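Putative pachytene checkpoint protein 2 (Caenorhabditis elegans, PDB 4XGU) is an AAA+ ATPase that binds and hydrolyses ATP and probably plays a key role in chromosome recombination during meiosis. Local coordinates at residues T178-P181 with G182-K185; I251-V254 with E255-G258; V344-N347 with E348-T351; P391-V394 with Y395-S398. All blocks are in the same frame, centred on the assembly; numbering follows the deposited sequence.

Contact 1: residues T178-P181 with G182-K185; sequences TGPP and GTGK. With ADP (adenosine-5'-diphosphate), chain H.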
# COMPACT_ATOMS: atom_id res chain seq x y z
N THR B 178 8.03 29.71 -0.47
CA THR B 178 8.32 28.58 -1.35
C THR B 178 8.98 29.04 -2.65
O THR B 178 8.89 30.20 -3.03
CB THR B 178 7.06 27.78 -1.70
OG1 THR B 178 6.16 28.60 -2.46
CG2 THR B 178 6.36 27.31 -0.43
N GLY B 179 9.65 28.10 -3.32
CA GLY B 179 10.33 28.38 -4.57
C GLY B 179 11.51 27.45 -4.77
O GLY B 179 11.75 26.55 -3.96
N PRO B 180 12.25 27.65 -5.87
CA PRO B 180 13.49 26.90 -6.12
C PRO B 180 14.53 27.16 -5.03
O PRO B 180 14.46 28.19 -4.35
CB PRO B 180 13.96 27.45 -7.47
CG PRO B 180 12.72 27.95 -8.13
CD PRO B 180 11.89 28.50 -7.01
N PRO B 181 15.49 26.24 -4.86
CA PRO B 181 16.52 26.34 -3.80
C PRO B 181 17.43 27.56 -3.91
O PRO B 181 17.99 27.98 -2.89
CB PRO B 181 17.33 25.05 -3.99
CG PRO B 181 16.42 24.12 -4.69
CD PRO B 181 15.59 24.97 -5.60
N GLY B 182 17.60 28.13 -5.10
CA GLY B 182 18.56 29.19 -5.28
C GLY B 182 18.05 30.60 -5.04
O GLY B 182 18.79 31.57 -5.24
N THR B 183 16.81 30.72 -4.60
CA THR B 183 16.15 32.02 -4.51
C THR B 183 16.45 32.78 -3.22
O THR B 183 16.23 33.99 -3.13
CB THR B 183 14.63 31.86 -4.63
OG1 THR B 183 14.14 31.14 -3.50
CG2 THR B 183 14.28 31.11 -5.90
N GLY B 184 16.94 32.07 -2.21
CA GLY B 184 17.33 32.71 -0.96
C GLY B 184 16.19 32.96 0.00
O GLY B 184 16.08 34.04 0.58
N LYS B 185 15.33 31.96 0.18
CA LYS B 185 14.20 32.06 1.09
C LYS B 185 14.66 32.12 2.54
O LYS B 185 14.09 32.84 3.36
CB LYS B 185 13.25 30.89 0.89
CG LYS B 185 12.89 30.63 -0.56
CD LYS B 185 11.97 29.44 -0.70
CE LYS B 185 12.58 28.39 -1.60
NZ LYS B 185 13.85 27.83 -1.05
PB ADP H . 17.32 29.02 -0.12
O1B ADP H . 16.53 29.38 -1.35
O2B ADP H . 16.67 29.44 1.18
O3B ADP H . 17.86 27.60 -0.11
PA ADP H . 19.39 30.54 1.07
O1A ADP H . 18.51 31.58 1.70
O2A ADP H . 19.90 29.37 1.88
O3A ADP H . 18.64 29.96 -0.24
O5' ADP H . 20.68 31.31 0.48
C5' ADP H . 21.03 31.24 -0.90
C4' ADP H . 22.31 32.05 -1.12
O4' ADP H . 22.31 32.58 -2.44
C3' ADP H . 22.39 33.22 -0.15
O3' ADP H . 23.43 33.00 0.80
C2' ADP H . 22.70 34.43 -1.01
O2' ADP H . 24.07 34.82 -0.82
C1' ADP H . 22.48 34.00 -2.45
N9 ADP H . 21.22 34.60 -2.94
C8 ADP H . 20.11 33.91 -3.27
N7 ADP H . 19.12 34.74 -3.69
C5 ADP H . 19.59 35.99 -3.64
C6 ADP H . 19.07 37.34 -3.95
N6 ADP H . 17.80 37.50 -4.40
N1 ADP H . 19.89 38.39 -3.76
C2 ADP H . 21.14 38.24 -3.31
N3 ADP H . 21.69 37.05 -3.00
C4 ADP H . 20.98 35.90 -3.15

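Contact 2: residues I251-V254 with E255-G258; sequences IDEV and ESLG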
# COMPACT_ATOMS: atom_id res chain seq x y z
N ILE B 251 12.19 26.93 9.92
CA ILE B 251 12.19 25.53 9.52
C ILE B 251 12.57 25.40 8.04
O ILE B 251 11.83 25.85 7.16
CB ILE B 251 10.82 24.87 9.78
CG1 ILE B 251 10.48 24.96 11.27
CG2 ILE B 251 10.82 23.43 9.31
CD1 ILE B 251 9.03 24.69 11.58
N ASP B 252 13.71 24.78 7.78
CA ASP B 252 14.23 24.65 6.42
C ASP B 252 13.89 23.30 5.80
O ASP B 252 13.73 22.31 6.51
CB ASP B 252 15.74 24.86 6.41
CG ASP B 252 16.15 26.20 6.99
OD1 ASP B 252 15.50 27.22 6.66
OD2 ASP B 252 17.12 26.24 7.78
N GLU B 253 13.79 23.27 4.47
CA GLU B 253 13.48 22.06 3.72
C GLU B 253 12.28 21.32 4.30
O GLU B 253 12.37 20.12 4.59
CB GLU B 253 14.69 21.13 3.67
CG GLU B 253 15.76 21.54 2.68
CD GLU B 253 16.19 20.39 1.78
OE1 GLU B 253 16.01 19.22 2.18
OE2 GLU B 253 16.71 20.66 0.68
N VAL B 254 11.18 22.03 4.48
CA VAL B 254 10.01 21.51 5.18
C VAL B 254 9.51 20.19 4.61
O VAL B 254 9.11 19.29 5.36
CB VAL B 254 8.85 22.53 5.17
CG1 VAL B 254 7.64 21.97 5.88
CG2 VAL B 254 9.29 23.83 5.81
N GLU B 255 9.55 20.06 3.29
CA GLU B 255 9.01 18.86 2.65
C GLU B 255 9.97 17.68 2.73
O GLU B 255 9.59 16.55 2.44
CB GLU B 255 8.65 19.17 1.20
CG GLU B 255 7.60 20.25 1.08
CD GLU B 255 7.02 20.35 -0.32
OE1 GLU B 255 7.13 21.43 -0.93
OE2 GLU B 255 6.47 19.34 -0.80
N SER B 256 11.21 17.94 3.14
CA SER B 256 12.14 16.86 3.44
C SER B 256 11.69 16.20 4.73
O SER B 256 11.89 15.00 4.94
CB SER B 256 13.58 17.36 3.55
OG SER B 256 13.76 18.13 4.73
N LEU B 257 11.07 16.99 5.60
CA LEU B 257 10.42 16.48 6.80
C LEU B 257 9.10 15.82 6.43
O LEU B 257 8.92 14.62 6.62
CB LEU B 257 10.18 17.61 7.81
CG LEU B 257 11.41 18.37 8.32
CD1 LEU B 257 11.00 19.64 9.04
CD2 LEU B 257 12.24 17.48 9.23
N GLY B 258 8.17 16.62 5.90
CA GLY B 258 6.87 16.13 5.48
C GLY B 258 6.73 16.08 3.97
O GLY B 258 5.71 15.66 3.44

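Contact 3: residues V344-N347 with E348-T351; sequences VIDN and EVHT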
# COMPACT_ATOMS: atom_id res chain seq x y z
N VAL B 344 39.05 44.06 -8.47
CA VAL B 344 38.81 44.68 -9.76
C VAL B 344 39.16 46.17 -9.73
O VAL B 344 38.44 46.98 -9.15
CB VAL B 344 37.34 44.52 -10.21
CG1 VAL B 344 37.06 45.32 -11.47
CG2 VAL B 344 37.01 43.05 -10.43
N ILE B 345 40.30 46.51 -10.34
CA ILE B 345 40.74 47.90 -10.41
C ILE B 345 40.93 48.33 -11.86
O ILE B 345 41.53 47.61 -12.66
CB ILE B 345 42.07 48.12 -9.64
CG1 ILE B 345 41.89 47.83 -8.15
CG2 ILE B 345 42.58 49.54 -9.84
CD1 ILE B 345 43.14 48.07 -7.33
N ASP B 346 40.40 49.50 -12.19
CA ASP B 346 40.57 50.07 -13.52
C ASP B 346 40.52 51.59 -13.46
O ASP B 346 39.50 52.17 -13.11
CB ASP B 346 39.49 49.54 -14.48
CG ASP B 346 39.81 49.83 -15.94
OD1 ASP B 346 40.07 51.00 -16.28
OD2 ASP B 346 39.80 48.87 -16.74
N ASN B 347 41.65 52.22 -13.78
CA ASN B 347 41.72 53.67 -13.81
C ASN B 347 41.47 54.24 -15.21
O ASN B 347 41.30 55.45 -15.37
CB ASN B 347 43.08 54.15 -13.29
CG ASN B 347 43.15 54.13 -11.77
OD1 ASN B 347 44.00 53.47 -11.19
ND2 ASN B 347 42.25 54.87 -11.13
N GLU B 348 41.45 53.37 -16.21
CA GLU B 348 41.19 53.79 -17.58
C GLU B 348 39.74 54.25 -17.75
O GLU B 348 39.46 55.19 -18.50
CB GLU B 348 41.48 52.65 -18.56
CG GLU B 348 42.93 52.21 -18.63
CD GLU B 348 43.14 51.02 -19.54
OE1 GLU B 348 42.13 50.40 -19.94
OE2 GLU B 348 44.30 50.71 -19.87
N VAL B 349 38.83 53.59 -17.04
CA VAL B 349 37.41 53.90 -17.12
C VAL B 349 36.93 54.57 -15.83
O VAL B 349 37.28 54.14 -14.73
CB VAL B 349 36.59 52.62 -17.42
CG1 VAL B 349 36.87 51.54 -16.39
CG2 VAL B 349 35.10 52.92 -17.48
N HIS B 350 36.15 55.64 -15.96
CA HIS B 350 35.73 56.43 -14.81
C HIS B 350 34.36 56.00 -14.27
O HIS B 350 33.64 55.24 -14.92
CB HIS B 350 35.71 57.92 -15.15
CG HIS B 350 36.09 58.81 -14.01
ND1 HIS B 350 35.61 60.09 -13.88
CD2 HIS B 350 36.91 58.60 -12.96
CE1 HIS B 350 36.11 60.63 -12.78
NE2 HIS B 350 36.91 59.76 -12.21
N THR B 351 34.01 56.50 -13.08
CA THR B 351 32.82 56.07 -12.35
C THR B 351 31.53 56.20 -13.15
O THR B 351 30.67 55.33 -13.09
CB THR B 351 32.66 56.87 -11.04
OG1 THR B 351 32.13 58.17 -11.34
CG2 THR B 351 34.01 57.02 -10.34

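Contact 4: residues P391-V394 with Y395-S398; sequences PTLV and YSKS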
# COMPACT_ATOMS: atom_id res chain seq x y z
N PRO B 391 31.67 35.00 -8.93
CA PRO B 391 32.90 35.81 -8.84
C PRO B 391 34.18 35.03 -8.51
O PRO B 391 35.22 35.33 -9.10
CB PRO B 391 32.58 36.79 -7.71
CG PRO B 391 31.11 36.94 -7.77
CD PRO B 391 30.60 35.57 -8.11
N THR B 392 34.11 34.06 -7.60
CA THR B 392 35.30 33.33 -7.21
C THR B 392 35.81 32.43 -8.34
O THR B 392 36.99 32.08 -8.38
CB THR B 392 35.06 32.47 -5.95
OG1 THR B 392 36.28 31.80 -5.59
CG2 THR B 392 33.98 31.44 -6.19
N LEU B 393 34.93 32.06 -9.26
CA LEU B 393 35.33 31.32 -10.44
C LEU B 393 36.03 32.25 -11.42
O LEU B 393 36.99 31.88 -12.09
CB LEU B 393 34.13 30.64 -11.11
CG LEU B 393 34.41 29.85 -12.39
CD1 LEU B 393 35.43 28.74 -12.14
CD2 LEU B 393 33.12 29.26 -12.95
N VAL B 394 35.53 33.48 -11.50
CA VAL B 394 36.12 34.50 -12.37
C VAL B 394 37.52 34.87 -11.89
O VAL B 394 38.43 35.08 -12.70
CB VAL B 394 35.24 35.77 -12.41
CG1 VAL B 394 35.90 36.85 -13.25
CG2 VAL B 394 33.86 35.44 -12.97
N TYR B 395 37.69 34.93 -10.58
CA TYR B 395 38.97 35.29 -9.98
C TYR B 395 40.07 34.28 -10.30
O TYR B 395 41.22 34.65 -10.52
CB TYR B 395 38.82 35.42 -8.46
CG TYR B 395 39.88 36.28 -7.81
CD1 TYR B 395 40.70 37.09 -8.57
CD2 TYR B 395 40.04 36.28 -6.43
CE1 TYR B 395 41.67 37.88 -7.98
CE2 TYR B 395 41.01 37.07 -5.83
CZ TYR B 395 41.81 37.86 -6.61
OH TYR B 395 42.78 38.65 -6.01
N SER B 396 39.70 33.01 -10.33
CA SER B 396 40.66 31.94 -10.58
C SER B 396 41.13 31.93 -12.04
O SER B 396 42.28 31.59 -12.32
CB SER B 396 40.06 30.58 -10.22
OG SER B 396 38.96 30.28 -11.06
N LYS B 397 40.24 32.30 -12.95
CA LYS B 397 40.56 32.34 -14.37
C LYS B 397 41.56 33.44 -14.71
O LYS B 397 42.42 33.26 -15.57
CB LYS B 397 39.29 32.53 -15.20
CG LYS B 397 38.35 31.34 -15.20
CD LYS B 397 37.37 31.43 -16.36
CE LYS B 397 36.60 30.14 -16.53
NZ LYS B 397 36.43 29.79 -17.97
N SER B 398 41.45 34.58 -14.03
CA SER B 398 42.30 35.72 -14.32
C SER B 398 43.76 35.45 -13.97
O SER B 398 44.07 35.11 -12.83
CB SER B 398 41.83 36.96 -13.56
OG SER B 398 42.22 36.90 -12.21

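Contact 1: residues T178-P181 with G182-K185
The carbonyl oxygen of P180 is approached by both T183 and K185. This is the turn of the P-loop (Walker A motif), which joins strand 174-178 to helix 185-199 and holds ADP. Three donors reach P180 O. The strongest is T183 OG1, at 3.1 Å from P180 O and nearly along the C=O axis. The chi1 of T183, 66°, turns OG1 in between its own backbone N and carbonyl carbon, where it faces P180. T183 N and K185 NZ add weak bonds to the same oxygen. Together they are likely to orient the P180 carbonyl, mainly through OG1.

The apolar part is small. T183 CG2 lies 3.7 Å from P180 CD, and the two side chains cross at about a right angle. The K185 chain runs back along the loop, with CD 3.7 Å from G179 N. Bends at chi3 and chi4 carry its CE to 3.1 Å from G179 O.

The ligand bonds converge on the beta-phosphate. G184 N gives its hydrogen to ADP O1B at 2.9 Å. G184 has a positive phi of 83°, which calls for glycine, and a side chain here would run into N7 of the adenine. K185 N adds a weak bond to O1B. N300 OD1 also holds the lysine ammonium, and T298 OG1 does so weakly. K185 NZ itself meets ADP O1B at 3.1 Å.

Contact 2: residues I251-V254 with E255-G258
The side chain of S256 has chi1 at 71°, and this folds OG back over the turn to the carbonyl oxygen of E253. E253 has left-handed backbone angles (phi 48°), which swing the chain out of the strand and into the short helix 254-257. Its side chain is bent at chi2, so that OE1 comes to 3.4 Å from S256 CB. S256 OG also lies 3.3 Å from E253 CB. The modelled distance from S256 OG to E253 O is very short, so the exact geometry of that hydrogen bond is doubtful.

Backbone bonds close the turn. S256 N binds E253 O at 2.9 Å, with the donor well above the carbonyl plane. G258 N binds V254 O at 2.9 Å and is nearly straight, 167° at the hydrogen. L257 N shares V254 O through a weak bond. L257 CB also presses on that oxygen, at 3.2 Å from V254 O.

The apolar link is I251 with L257. I251 CG2 meets L257 CD1 at 3.8 Å, and the two side chains cross at about a right angle.

I251 ends the hydrophobic strand, and D252 and E253 follow as an acidic pair, consistent with a Walker B motif. E253 OE2 is hydrogen-bonded to N300, which also holds K185 of the P-loop. Strand 245-251 runs beside strand 293-299, with I251 and V254 against C297. On helix 217-224, F218, S219 and F222 receive L257.

Contact 3: residues V344-N347 with E348-T351
One carboxylate oxygen, D346 OD1, accepts the backbone amides of both E348 and V349. The better bond comes from V349 N, 3.0 Å from D346 OD1. Its donor stands above the carboxylate plane, about 36° out of it. E348 N is closer, 2.7 Å from D346 OD1, but its hydrogen points poorly and the bond is weak. D346 CG is anti to the backbone N (chi1 -166°), and this carries the carboxylate forward over the two amides.

The bond to E348 N makes this an Asx turn, though a weakly bonded one, and the bond to V349 N extends it by one residue. It lies in the loop between helix 324-340 and helix 367-378, in the C-terminal lid of the AAA+ module. The other carboxylate oxygen, D346 OD2, is hydrogen-bonded to L405 N at the start of helix 405-420. The turn is thereby tied to a neighbouring helix. The helix start would tend to favour the charged form of D346.

Van der Waals contact is made mainly by V349. Its CG1 lies 3.2 Å from D346 OD1 and 3.4 Å from D346 CG, crossing the acid at about a right angle. V349 is buried and also touches L405. E348 CB approaches the same oxygen, 3.1 Å from D346 OD1.

The charges are alike. D346 OD2 and E348 OE1 are 4.2 Å apart, and their repulsion is probably moderated by the amide donors on D346.

Contact 4: residues P391-V394 with Y395-S398
L393 lays its CD1 beside the hydroxyl of S396, 4.0 Å from S396 OG, one turn further along the same helix. S396 OG turns back and gives its proton to L393 O at 2.7 Å. Its chi1 of 64° makes this possible. The donor is tilted 33° from the carbonyl plane. This side chain thus supplements the backbone bonding near the end of the helix.

The backbone bonds are of uneven quality. Y395 N binds P391 O at 2.9 Å. The next bonds, S396 N to T392 O and K397 N to L393 O, are weak. V394 O receives two weak bonds, from K397 N and S398 N.

This is the final stretch of helix 384-397 in the TRIP13-like AAA+ lid. The helix is kinked at P391 and T392, whose nitrogens make no bond to the turn before; that of P391 has no hydrogen to give. S398 is the first residue to leave helical angles.

K397 begins close to the preceding turn and then leads away. Its CG lies 3.4 Å from L393 O, and its CB is 3.7 Å from V394 O. The ammonium makes a salt bridge with E418 on helix 405-420. V394 packs on L411 and A415 of that helix.

The helix also meets a second subunit. Y395 has CG anti to its own nitrogen (chi1 -158°), and its ring makes a cation-pi contact with R158 of that subunit. T392 and L393 both pack on Y152 of the same neighbouring chain.

Overall arrangement
Contacts 1 and 2 belong to the ATPase core, and contacts 3 and 4 to the lid. The centres of contacts 1 and 2 are about 13 Å apart. Each follows a strand of the central sheet, and N300 bonds to a side chain of both. Contact 1 is buried around the phosphates, so its chemistry is charged and ligand-directed. Contact 2 is partly buried and mixes turn bonds with apolar contact. Contact 3 is the more exposed of the lid pair, a loop turn held by an acid. Contact 4 is buried and helical, and it alone touches another subunit. Contacts 3 and 4 both lean on helix 405-420, their centres about 18 Å apart.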